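Long-range contacts in predicted metal-dependent hydrolase of the TIM-barrel fold (Lactobacillus casei, PDB 2QPX), which probably acts as a metal-dependent hydrolase, holding zinc ions in a TIM-barrel of the amidohydrolase family: residues A[133-138]-A[191-196]; A[146-151]-A[208-213]; A[217-222]-A[256-261]. All coordinates share one frame; numbering follows the deposited sequence. Where two conformers were deposited one is given.

Interaction 1 (A[133-138]-A[191-196]); sequences HAEDFM and DTWKHS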
loop_
_atom_site.group_PDB
_atom_site.type_symbol
_atom_site.label_atom_id
_atom_site.label_comp_id
_atom_site.label_asym_id
_atom_site.label_seq_id
_atom_site.Cartn_x
_atom_site.Cartn_y
_atom_site.Cartn_z
ATOM N N HIS A 133 31.965 -8.459 -5.554
ATOM C CA HIS A 133 33.028 -9.443 -5.436
ATOM C C HIS A 133 32.892 -10.469 -6.567
ATOM O O HIS A 133 33.891 -10.823 -7.217
ATOM C CB HIS A 133 33.041 -10.111 -4.059
ATOM C CG HIS A 133 33.648 -9.267 -2.994
ATOM N ND1 HIS A 133 32.917 -8.392 -2.218
ATOM C CD2 HIS A 133 34.933 -9.150 -2.582
ATOM C CE1 HIS A 133 33.736 -7.786 -1.366
ATOM N NE2 HIS A 133 34.973 -8.214 -1.583
ATOM N N ALA A 134 31.659 -10.876 -6.865
ATOM C CA ALA A 134 31.417 -11.825 -7.967
ATOM C C ALA A 134 31.960 -11.250 -9.300
ATOM O O ALA A 134 32.612 -11.950 -10.091
ATOM C CB ALA A 134 29.925 -12.170 -8.072
ATOM N N GLU A 135 31.681 -9.977 -9.549
ATOM C CA GLU A 135 32.168 -9.273 -10.746
ATOM C C GLU A 135 33.680 -9.232 -10.813
ATOM O O GLU A 135 34.286 -9.465 -11.886
ATOM C CB GLU A 135 31.629 -7.841 -10.781
ATOM C CG GLU A 135 30.121 -7.756 -11.020
ATOM C CD GLU A 135 29.469 -6.442 -10.623
ATOM O OE1 GLU A 135 30.137 -5.555 -10.050
ATOM O OE2 GLU A 135 28.245 -6.317 -10.868
ATOM N N ASP A 136 34.314 -8.912 -9.704
ATOM C CA ASP A 136 35.762 -8.798 -9.736
ATOM C C ASP A 136 36.431 -10.148 -9.971
ATOM O O ASP A 136 37.434 -10.239 -10.678
ATOM C CB ASP A 136 36.241 -8.114 -8.471
ATOM C CG ASP A 136 35.980 -6.614 -8.505
ATOM O OD1 ASP A 136 36.026 -6.010 -9.599
ATOM O OD2 ASP A 136 35.767 -6.047 -7.452
ATOM N N PHE A 137 35.863 -11.212 -9.396
ATOM C CA PHE A 137 36.372 -12.562 -9.672
ATOM C C PHE A 137 36.111 -13.005 -11.108
ATOM O O PHE A 137 36.927 -13.726 -11.688
ATOM C CB PHE A 137 35.869 -13.574 -8.645
ATOM C CG PHE A 137 36.617 -13.526 -7.334
ATOM C CD1 PHE A 137 37.888 -14.054 -7.225
ATOM C CD2 PHE A 137 36.081 -12.891 -6.233
ATOM C CE1 PHE A 137 38.583 -14.003 -6.037
ATOM C CE2 PHE A 137 36.782 -12.847 -5.055
ATOM C CZ PHE A 137 38.034 -13.374 -4.955
HETATM N N MSE A 138 35.010 -12.580 -11.701
HETATM C CA MSE A 138 34.670 -12.953 -13.081
HETATM C C MSE A 138 35.779 -12.547 -14.033
HETATM O O MSE A 138 36.137 -13.311 -14.954
HETATM C CB MSE A 138 33.299 -12.372 -13.481
HETATM C CG MSE A 138 32.881 -12.583 -14.921
HETATM SE SE MSE A 138 33.649 -11.353 -16.208
HETATM C CE MSE A 138 32.833 -9.746 -15.543
ATOM N N ASP A 191 28.594 -17.929 -18.651
ATOM C CA ASP A 191 29.199 -17.843 -19.983
ATOM C C ASP A 191 28.644 -16.650 -20.741
ATOM O O ASP A 191 29.404 -15.949 -21.396
ATOM C CB ASP A 191 28.935 -19.133 -20.795
ATOM C CG ASP A 191 29.643 -20.333 -20.237
ATOM O OD1 ASP A 191 30.615 -20.169 -19.468
ATOM O OD2 ASP A 191 29.252 -21.484 -20.612
ATOM N N THR A 192 27.330 -16.452 -20.721
ATOM C CA THR A 192 26.680 -15.322 -21.414
ATOM C C THR A 192 27.246 -13.990 -20.884
ATOM O O THR A 192 27.572 -13.061 -21.667
ATOM C CB THR A 192 25.191 -15.395 -21.323
ATOM O OG1 THR A 192 24.771 -16.552 -22.037
ATOM C CG2 THR A 192 24.498 -14.152 -21.889
ATOM N N TRP A 193 27.385 -13.919 -19.561
ATOM C CA TRP A 193 27.974 -12.746 -18.902
ATOM C C TRP A 193 29.392 -12.485 -19.353
ATOM O O TRP A 193 29.710 -11.362 -19.824
ATOM C CB TRP A 193 27.878 -12.958 -17.387
ATOM C CG TRP A 193 28.456 -11.910 -16.508
ATOM C CD1 TRP A 193 28.585 -10.570 -16.774
ATOM C CD2 TRP A 193 28.969 -12.111 -15.190
ATOM N NE1 TRP A 193 29.139 -9.931 -15.691
ATOM C CE2 TRP A 193 29.384 -10.845 -14.701
ATOM C CE3 TRP A 193 29.127 -13.236 -14.369
ATOM C CZ2 TRP A 193 29.917 -10.668 -13.422
ATOM C CZ3 TRP A 193 29.676 -13.063 -13.092
ATOM C CH2 TRP A 193 30.077 -11.783 -12.631
ATOM N N LYS A 194 30.222 -13.496 -19.258
ATOM C CA LYS A 194 31.612 -13.431 -19.707
ATOM C C LYS A 194 31.714 -12.936 -21.171
ATOM O O LYS A 194 32.470 -11.971 -21.500
ATOM C CB LYS A 194 32.304 -14.779 -19.446
ATOM C CG LYS A 194 33.743 -14.886 -19.907
ATOM C CD LYS A 194 34.625 -13.830 -19.301
ATOM C CE LYS A 194 35.247 -14.232 -18.051
ATOM N NZ LYS A 194 36.569 -13.488 -17.866
ATOM N N HIS A 195 30.894 -13.494 -22.047
ATOM C CA HIS A 195 30.938 -13.167 -23.475
ATOM C C HIS A 195 30.347 -11.790 -23.816
ATOM O O HIS A 195 30.624 -11.240 -24.893
ATOM C CB HIS A 195 30.164 -14.205 -24.311
ATOM C CG HIS A 195 30.712 -15.590 -24.247
ATOM N ND1 HIS A 195 29.923 -16.710 -24.487
ATOM C CD2 HIS A 195 31.943 -16.049 -23.935
ATOM C CE1 HIS A 195 30.664 -17.795 -24.340
ATOM N NE2 HIS A 195 31.889 -17.422 -23.999
ATOM N N SER A 196 29.527 -11.235 -22.944
ATOM C CA SER A 196 28.843 -9.974 -23.198
ATOM C C SER A 196 29.806 -8.772 -23.121
ATOM O O SER A 196 29.503 -7.719 -23.612
ATOM C CB SER A 196 27.723 -9.742 -22.188
ATOM O OG SER A 196 28.275 -9.410 -20.909
#
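Met-138, a selenomethionine here, curls across one face of the Trp-193 indole instead of meeting it with its tip alone. Its CG stands almost on the normal of the six-membered ring, 3.6 Å from the centroid and only 6° off axis, which is a CH-pi contact. CB lies closer to the rim, 3.4 Å from Trp-193 CH2, while the terminal CE reaches 3.7 Å from Trp-193 NE1. Leaving the main chain with CG opposite the amide nitrogen (chi1 175°) and then bending at chi2 and chi3, the chain wraps over both rings; its selenium, farther above the face, completes a Met-aromatic contact. At the indole edge, Glu-135 CA approaches near the ring plane, and Glu-135 CG sits 3.8 Å from Trp-193 CZ2. The ring is also tied through NE1 to the carbonyl of Lys-199, which would limit its rotation.

Lys-194 supplies the polar part. Bent twice along its length, it passes Met-138 SE with its CE 3.8 Å away and gives a hydrogen bond of 2.9 Å from NZ to Met-138 O, with NZ somewhat out of the carbonyl plane. Because that carbonyl belongs to the last residue of its helix, the ammonium is probably also stabilised by the helix dipole.

The axes of segments 133-138 and 191-196 approach to 11.8 Å and cross at -67°. The carboxylate of Glu-135 turns to Arg-173 and the backbone of Leu-201, and helix 144-156 packs against Phe-137 on the same helix 130-138.

Interaction 2 (A[146-151]-A[208-213]); sequences AWWQAF and DYMLYH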
loop_
_atom_site.group_PDB
_atom_site.type_symbol
_atom_site.label_atom_id
_atom_site.label_comp_id
_atom_site.label_asym_id
_atom_site.label_seq_id
_atom_site.Cartn_x
_atom_site.Cartn_y
_atom_site.Cartn_z
ATOM N N ALA A 146 36.027 -22.539 -12.235
ATOM C CA ALA A 146 37.185 -21.854 -11.627
ATOM C C ALA A 146 36.718 -20.550 -10.979
ATOM O O ALA A 146 37.202 -20.188 -9.902
ATOM C CB ALA A 146 38.253 -21.548 -12.663
ATOM N N TRP A 147 35.802 -19.845 -11.633
ATOM C CA TRP A 147 35.227 -18.621 -11.054
ATOM C C TRP A 147 34.508 -18.929 -9.730
ATOM O O TRP A 147 34.739 -18.273 -8.699
ATOM C CB TRP A 147 34.248 -17.985 -12.017
ATOM C CG TRP A 147 33.405 -16.930 -11.347
ATOM C CD1 TRP A 147 33.782 -15.658 -11.040
ATOM C CD2 TRP A 147 32.065 -17.083 -10.878
ATOM N NE1 TRP A 147 32.766 -14.992 -10.391
ATOM C CE2 TRP A 147 31.685 -15.842 -10.301
ATOM C CE3 TRP A 147 31.135 -18.134 -10.896
ATOM C CZ2 TRP A 147 30.458 -15.651 -9.723
ATOM C CZ3 TRP A 147 29.905 -17.941 -10.341
ATOM C CH2 TRP A 147 29.573 -16.697 -9.741
ATOM N N TRP A 148 33.640 -19.940 -9.746
ATOM C CA TRP A 148 32.879 -20.307 -8.555
ATOM C C TRP A 148 33.798 -20.734 -7.407
ATOM O O TRP A 148 33.583 -20.356 -6.239
ATOM C CB TRP A 148 31.870 -21.415 -8.866
ATOM C CG TRP A 148 31.102 -21.815 -7.654
ATOM C CD1 TRP A 148 31.188 -22.989 -6.975
ATOM C CD2 TRP A 148 30.170 -21.000 -6.925
ATOM N NE1 TRP A 148 30.354 -22.971 -5.889
ATOM C CE2 TRP A 148 29.734 -21.755 -5.822
ATOM C CE3 TRP A 148 29.686 -19.702 -7.091
ATOM C CZ2 TRP A 148 28.787 -21.265 -4.915
ATOM C CZ3 TRP A 148 28.754 -19.222 -6.207
ATOM C CH2 TRP A 148 28.333 -19.986 -5.114
ATOM N N GLN A 149 34.825 -21.510 -7.712
ATOM C CA GLN A 149 35.759 -21.914 -6.654
ATOM C C GLN A 149 36.422 -20.697 -5.998
ATOM O O GLN A 149 36.482 -20.597 -4.768
ATOM C CB GLN A 149 36.815 -22.898 -7.189
ATOM C CG GLN A 149 37.827 -23.291 -6.138
ATOM C CD GLN A 149 38.839 -24.275 -6.677
ATOM O OE1 GLN A 149 39.941 -23.893 -7.067
ATOM N NE2 GLN A 149 38.455 -25.536 -6.742
ATOM N N ALA A 150 36.891 -19.772 -6.828
ATOM C CA ALA A 150 37.601 -18.602 -6.324
ATOM C C ALA A 150 36.655 -17.690 -5.516
ATOM O O ALA A 150 36.997 -17.217 -4.426
ATOM C CB ALA A 150 38.242 -17.827 -7.458
ATOM N N PHE A 151 35.480 -17.457 -6.076
ATOM C CA PHE A 151 34.511 -16.556 -5.455
ATOM C C PHE A 151 33.989 -17.165 -4.163
ATOM O O PHE A 151 33.946 -16.485 -3.133
ATOM C CB PHE A 151 33.382 -16.230 -6.437
ATOM C CG PHE A 151 32.193 -15.545 -5.805
ATOM C CD1 PHE A 151 32.303 -14.253 -5.319
ATOM C CD2 PHE A 151 31.009 -16.217 -5.599
ATOM C CE1 PHE A 151 31.195 -13.640 -4.695
ATOM C CE2 PHE A 151 29.909 -15.598 -4.981
ATOM C CZ PHE A 151 30.009 -14.308 -4.556
ATOM N N ASP A 208 20.625 -15.904 -8.658
ATOM C CA ASP A 208 19.792 -16.745 -7.797
ATOM C C ASP A 208 20.589 -17.995 -7.389
ATOM O O ASP A 208 20.552 -18.383 -6.195
ATOM C CB ASP A 208 18.471 -17.135 -8.477
ATOM C CG ASP A 208 17.437 -16.020 -8.508
ATOM O OD1 ASP A 208 17.756 -14.883 -8.107
ATOM O OD2 ASP A 208 16.268 -16.312 -8.941
ATOM N N TYR A 209 21.329 -18.620 -8.322
ATOM C CA TYR A 209 22.214 -19.743 -7.945
ATOM C C TYR A 209 23.168 -19.310 -6.807
ATOM O O TYR A 209 23.349 -20.019 -5.782
ATOM C CB TYR A 209 23.033 -20.220 -9.168
ATOM C CG TYR A 209 23.957 -21.351 -8.876
ATOM C CD1 TYR A 209 25.234 -21.144 -8.392
ATOM C CD2 TYR A 209 23.538 -22.674 -9.089
ATOM C CE1 TYR A 209 26.083 -22.228 -8.143
ATOM C CE2 TYR A 209 24.340 -23.734 -8.823
ATOM C CZ TYR A 209 25.606 -23.527 -8.346
ATOM O OH TYR A 209 26.413 -24.595 -8.062
HETATM N N MSE A 210 23.836 -18.168 -7.011
HETATM C CA MSE A 210 24.786 -17.643 -6.060
HETATM C C MSE A 210 24.136 -17.496 -4.692
HETATM O O MSE A 210 24.700 -17.922 -3.664
HETATM C CB MSE A 210 25.239 -16.267 -6.535
HETATM C CG MSE A 210 26.240 -15.603 -5.651
HETATM SE SE MSE A 210 26.476 -13.688 -6.003
HETATM C CE MSE A 210 24.907 -12.937 -5.091
ATOM N N LEU A 211 22.944 -16.884 -4.662
ATOM C CA LEU A 211 22.313 -16.624 -3.358
ATOM C C LEU A 211 21.934 -17.913 -2.615
ATOM O O LEU A 211 22.093 -18.013 -1.385
ATOM C CB LEU A 211 21.103 -15.718 -3.543
ATOM C CG LEU A 211 21.456 -14.267 -3.909
ATOM C CD1 LEU A 211 20.194 -13.536 -4.407
ATOM C CD2 LEU A 211 22.159 -13.584 -2.712
ATOM N N TYR A 212 21.427 -18.905 -3.343
ATOM C CA TYR A 212 21.094 -20.181 -2.708
ATOM C C TYR A 212 22.346 -20.902 -2.246
ATOM O O TYR A 212 22.372 -21.494 -1.177
ATOM C CB TYR A 212 20.275 -21.085 -3.652
ATOM C CG TYR A 212 18.774 -20.776 -3.617
ATOM C CD1 TYR A 212 18.233 -19.735 -4.345
ATOM C CD2 TYR A 212 17.884 -21.518 -2.808
ATOM C CE1 TYR A 212 16.878 -19.458 -4.303
ATOM C CE2 TYR A 212 16.517 -21.214 -2.749
ATOM C CZ TYR A 212 16.024 -20.193 -3.490
ATOM O OH TYR A 212 14.683 -19.874 -3.446
ATOM N N HIS A 213 23.409 -20.846 -3.040
ATOM C CA HIS A 213 24.637 -21.562 -2.712
ATOM C C HIS A 213 25.539 -20.890 -1.683
ATOM O O HIS A 213 26.240 -21.587 -0.960
ATOM C CB HIS A 213 25.376 -21.962 -3.980
ATOM C CG HIS A 213 24.704 -23.064 -4.711
ATOM N ND1 HIS A 213 25.157 -24.366 -4.631
ATOM C CD2 HIS A 213 23.552 -23.108 -5.427
ATOM C CE1 HIS A 213 24.356 -25.153 -5.330
ATOM N NE2 HIS A 213 23.355 -24.435 -5.795
#
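The six-membered ring of Trp-148 has CE1 of Tyr-209 over the centre of one face, 4.2 Å above the plane; Tyr-209 in turn has His-213 CD2 over its own face; and the edge of Phe-151 meets Trp-148 CZ3 in plane. Trp-148 and Tyr-209 form a T-shaped (edge-to-face) stack between helices 144-156 and 204-221 of this TIM-barrel protein, with ring planes 75° apart and centroids separated by 5.5 Å. It illustrates how aromatic side chains can bridge well-separated helices: the axes of segments 146-151 and 208-213 come no nearer than 12.8 Å and cross at -41°, with no hydrogen bond between the two segments.

With CG trans to the main-chain nitrogen (chi1 179°), the indole of Trp-148 extends toward the other helix. Its far end also reaches the base of the His-213 side chain, whereas the imidazole beyond CB turns back over Tyr-209, so that the histidine and tyrosine rings face each other within one helical turn.

Beside the indole, Phe-151 meets Met-210, a selenomethionine, at about a right angle. The selenium lies oblique to the ring, a Met-aromatic contact, although Met-210 was deposited in two conformers and the position of its end is therefore less certain. Replacing Phe-151 by an alanine would probably open a gap beside Met-210 and leave the Trp-148 indole without the ring against its CZ3 edge.

Val-214, one residue beyond segment 208-213, touches both Trp-148 and Phe-151. Across the contact, Phe-151 CE2 lies 3.7 Å from Met-210 CG, and Trp-148 CZ2 comes within 3.6 Å of His-213 CB.

Interaction 3 (A[217-222]-A[256-261]); sequences FIIAQD and KGLKVV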
loop_
_atom_site.group_PDB
_atom_site.type_symbol
_atom_site.label_atom_id
_atom_site.label_comp_id
_atom_site.label_asym_id
_atom_site.label_seq_id
_atom_site.Cartn_x
_atom_site.Cartn_y
_atom_site.Cartn_z
ATOM N N PHE A 217 27.381 -21.032 3.454
ATOM C CA PHE A 217 28.669 -20.465 3.780
ATOM C C PHE A 217 28.532 -19.323 4.792
ATOM O O PHE A 217 29.396 -19.120 5.643
ATOM C CB PHE A 217 29.411 -19.906 2.578
ATOM C CG PHE A 217 29.461 -20.797 1.355
ATOM C CD1 PHE A 217 29.425 -22.172 1.440
ATOM C CD2 PHE A 217 29.676 -20.222 0.108
ATOM C CE1 PHE A 217 29.520 -22.956 0.281
ATOM C CE2 PHE A 217 29.730 -21.003 -1.037
ATOM C CZ PHE A 217 29.679 -22.358 -0.930
ATOM N N ILE A 218 27.460 -18.543 4.638
ATOM C CA ILE A 218 27.186 -17.397 5.482
ATOM C C ILE A 218 26.717 -17.894 6.862
ATOM O O ILE A 218 27.207 -17.390 7.896
ATOM C CB ILE A 218 26.146 -16.439 4.832
ATOM C CG1 ILE A 218 26.774 -15.843 3.543
ATOM C CG2 ILE A 218 25.641 -15.388 5.863
ATOM C CD1 ILE A 218 25.796 -14.963 2.672
ATOM N N ILE A 219 25.806 -18.859 6.883
ATOM C CA ILE A 219 25.342 -19.500 8.127
ATOM C C ILE A 219 26.554 -20.019 8.914
ATOM O O ILE A 219 26.637 -19.824 10.144
ATOM C CB ILE A 219 24.315 -20.641 7.854
ATOM C CG1 ILE A 219 22.993 -20.097 7.294
ATOM C CG2 ILE A 219 24.046 -21.460 9.153
ATOM C CD1 ILE A 219 22.056 -21.172 6.693
ATOM N N ALA A 220 27.502 -20.670 8.241
ATOM C CA ALA A 220 28.658 -21.247 8.940
ATOM C C ALA A 220 29.498 -20.175 9.624
ATOM O O ALA A 220 30.097 -20.457 10.664
ATOM C CB ALA A 220 29.527 -22.073 7.990
ATOM N N GLN A 221 29.525 -18.953 9.076
ATOM C CA GLN A 221 30.245 -17.829 9.693
ATOM C C GLN A 221 29.397 -17.040 10.700
ATOM O O GLN A 221 29.914 -16.178 11.421
ATOM C CB GLN A 221 30.777 -16.890 8.605
ATOM C CG GLN A 221 31.839 -17.513 7.738
ATOM C CD GLN A 221 32.194 -16.677 6.547
ATOM O OE1 GLN A 221 32.995 -15.738 6.659
ATOM N NE2 GLN A 221 31.589 -16.985 5.383
ATOM N N ASP A 222 28.109 -17.336 10.746
ATOM C CA ASP A 222 27.144 -16.721 11.641
ATOM C C ASP A 222 27.158 -15.196 11.541
ATOM O O ASP A 222 27.122 -14.508 12.564
ATOM C CB ASP A 222 27.361 -17.147 13.103
ATOM C CG ASP A 222 26.187 -16.785 13.992
ATOM O OD1 ASP A 222 25.009 -16.727 13.507
ATOM O OD2 ASP A 222 26.438 -16.485 15.189
ATOM N N LYS A 256 17.231 -22.714 8.997
ATOM C CA LYS A 256 18.586 -23.231 9.078
ATOM C C LYS A 256 19.552 -22.285 9.771
ATOM O O LYS A 256 20.710 -22.600 9.932
ATOM C CB LYS A 256 19.123 -23.555 7.680
ATOM C CG LYS A 256 18.327 -24.644 7.004
ATOM C CD LYS A 256 19.028 -25.150 5.761
ATOM C CE LYS A 256 18.506 -26.506 5.317
ATOM N NZ LYS A 256 18.873 -26.719 3.883
ATOM N N GLY A 257 19.086 -21.090 10.127
ATOM C CA GLY A 257 19.895 -20.190 10.888
ATOM C C GLY A 257 20.386 -18.967 10.143
ATOM O O GLY A 257 21.116 -18.182 10.719
ATOM N N LEU A 258 20.018 -18.792 8.872
ATOM C CA LEU A 258 20.448 -17.605 8.127
ATOM C C LEU A 258 19.736 -16.381 8.663
ATOM O O LEU A 258 18.517 -16.355 8.740
ATOM C CB LEU A 258 20.161 -17.748 6.624
ATOM C CG LEU A 258 20.668 -16.620 5.713
ATOM C CD1 LEU A 258 22.181 -16.669 5.634
ATOM C CD2 LEU A 258 20.002 -16.733 4.307
ATOM N N LYS A 259 20.536 -15.387 9.038
ATOM C CA LYS A 259 20.007 -14.118 9.524
ATOM C C LYS A 259 19.907 -13.141 8.359
ATOM O O LYS A 259 20.905 -12.729 7.798
ATOM C CB LYS A 259 20.881 -13.616 10.680
ATOM C CG LYS A 259 20.752 -14.513 11.920
ATOM C CD LYS A 259 22.055 -14.673 12.667
ATOM C CE LYS A 259 21.799 -15.474 13.933
ATOM N NZ LYS A 259 22.935 -15.484 14.840
ATOM N N VAL A 260 18.670 -12.853 7.962
ATOM C CA VAL A 260 18.397 -12.045 6.771
ATOM C C VAL A 260 17.900 -10.677 7.228
ATOM O O VAL A 260 17.042 -10.577 8.123
ATOM C CB VAL A 260 17.325 -12.710 5.890
ATOM C CG1 VAL A 260 16.894 -11.816 4.703
ATOM C CG2 VAL A 260 17.810 -14.090 5.409
ATOM N N VAL A 261 18.470 -9.634 6.627
ATOM C CA VAL A 261 18.090 -8.247 6.945
ATOM C C VAL A 261 17.596 -7.537 5.709
ATOM O O VAL A 261 18.312 -7.421 4.720
ATOM C CB VAL A 261 19.198 -7.453 7.595
ATOM C CG1 VAL A 261 18.630 -6.153 8.185
ATOM C CG2 VAL A 261 19.898 -8.274 8.681
HETATM O O HOH W 1 23.785 -17.510 11.031
#
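Asp-222 and Lys-259 provide the charged part of the contact. Lys-259 NZ donates to Asp-222 OD1 at 2.8 Å, on the syn lone pair of the carboxylate, forming a salt bridge; Lys-259 was deposited in two conformers, so the bridge may not be constant. The same oxygen accepts from a water at 2.9 Å, and this water also donates to Gly-257 O, bridging the two turns. With CG of Asp-222 trans to its amide nitrogen (chi1 -167°), the carboxylate swings out toward both partners.

The apolar part centres on Ile-219, which lies along the backbone of the opposing turn. Its CG1 is 3.6 Å from Leu-258 N and 3.7 Å from Leu-258 CB, while CG2 rests near Lys-256 O. The preceding residue, Ile-218, packs its CG2 at 3.7 Å on Leu-258 CD1, whose leucine is backed by Tyr-249 and Phe-253.

Backbone geometry by itself accounts for Gly-257: at its positive phi of 110° a CB, which would point toward the Ile-219 side, would jam against the carbonyl oxygen of Lys-256.

Both Asp-222 and Gly-257 end helices in Schellman motifs. Side by side, these caps close two successive helix-to-strand turns of the barrel, the one leading to strand 225-229 and the other to its parallel neighbour 260-264.

In the fold
The three contacts are linked in series through interaction 2, which touches both of the others. Interactions 1 and 2, with centres 11 Å apart, touch directly: Trp-147 NE1 lies 3.1 Å from Ala-134 O, a probable hydrogen bond, and Phe-151 CE1 packs 3.5 Å from Ala-134 N. Helix 204-221 serves both interaction 2 and interaction 3, whose centres are 16 Å apart and which meet where Trp-148 CZ2 is 4.0 Å from Phe-217 CE2. Interactions 1 and 3 do not touch, their nearest atoms being about 11 Å apart. The zinc site lies apart from all three; in interaction 2, the Met-210 side chain is about 12 Å from that of the zinc ligand His-228.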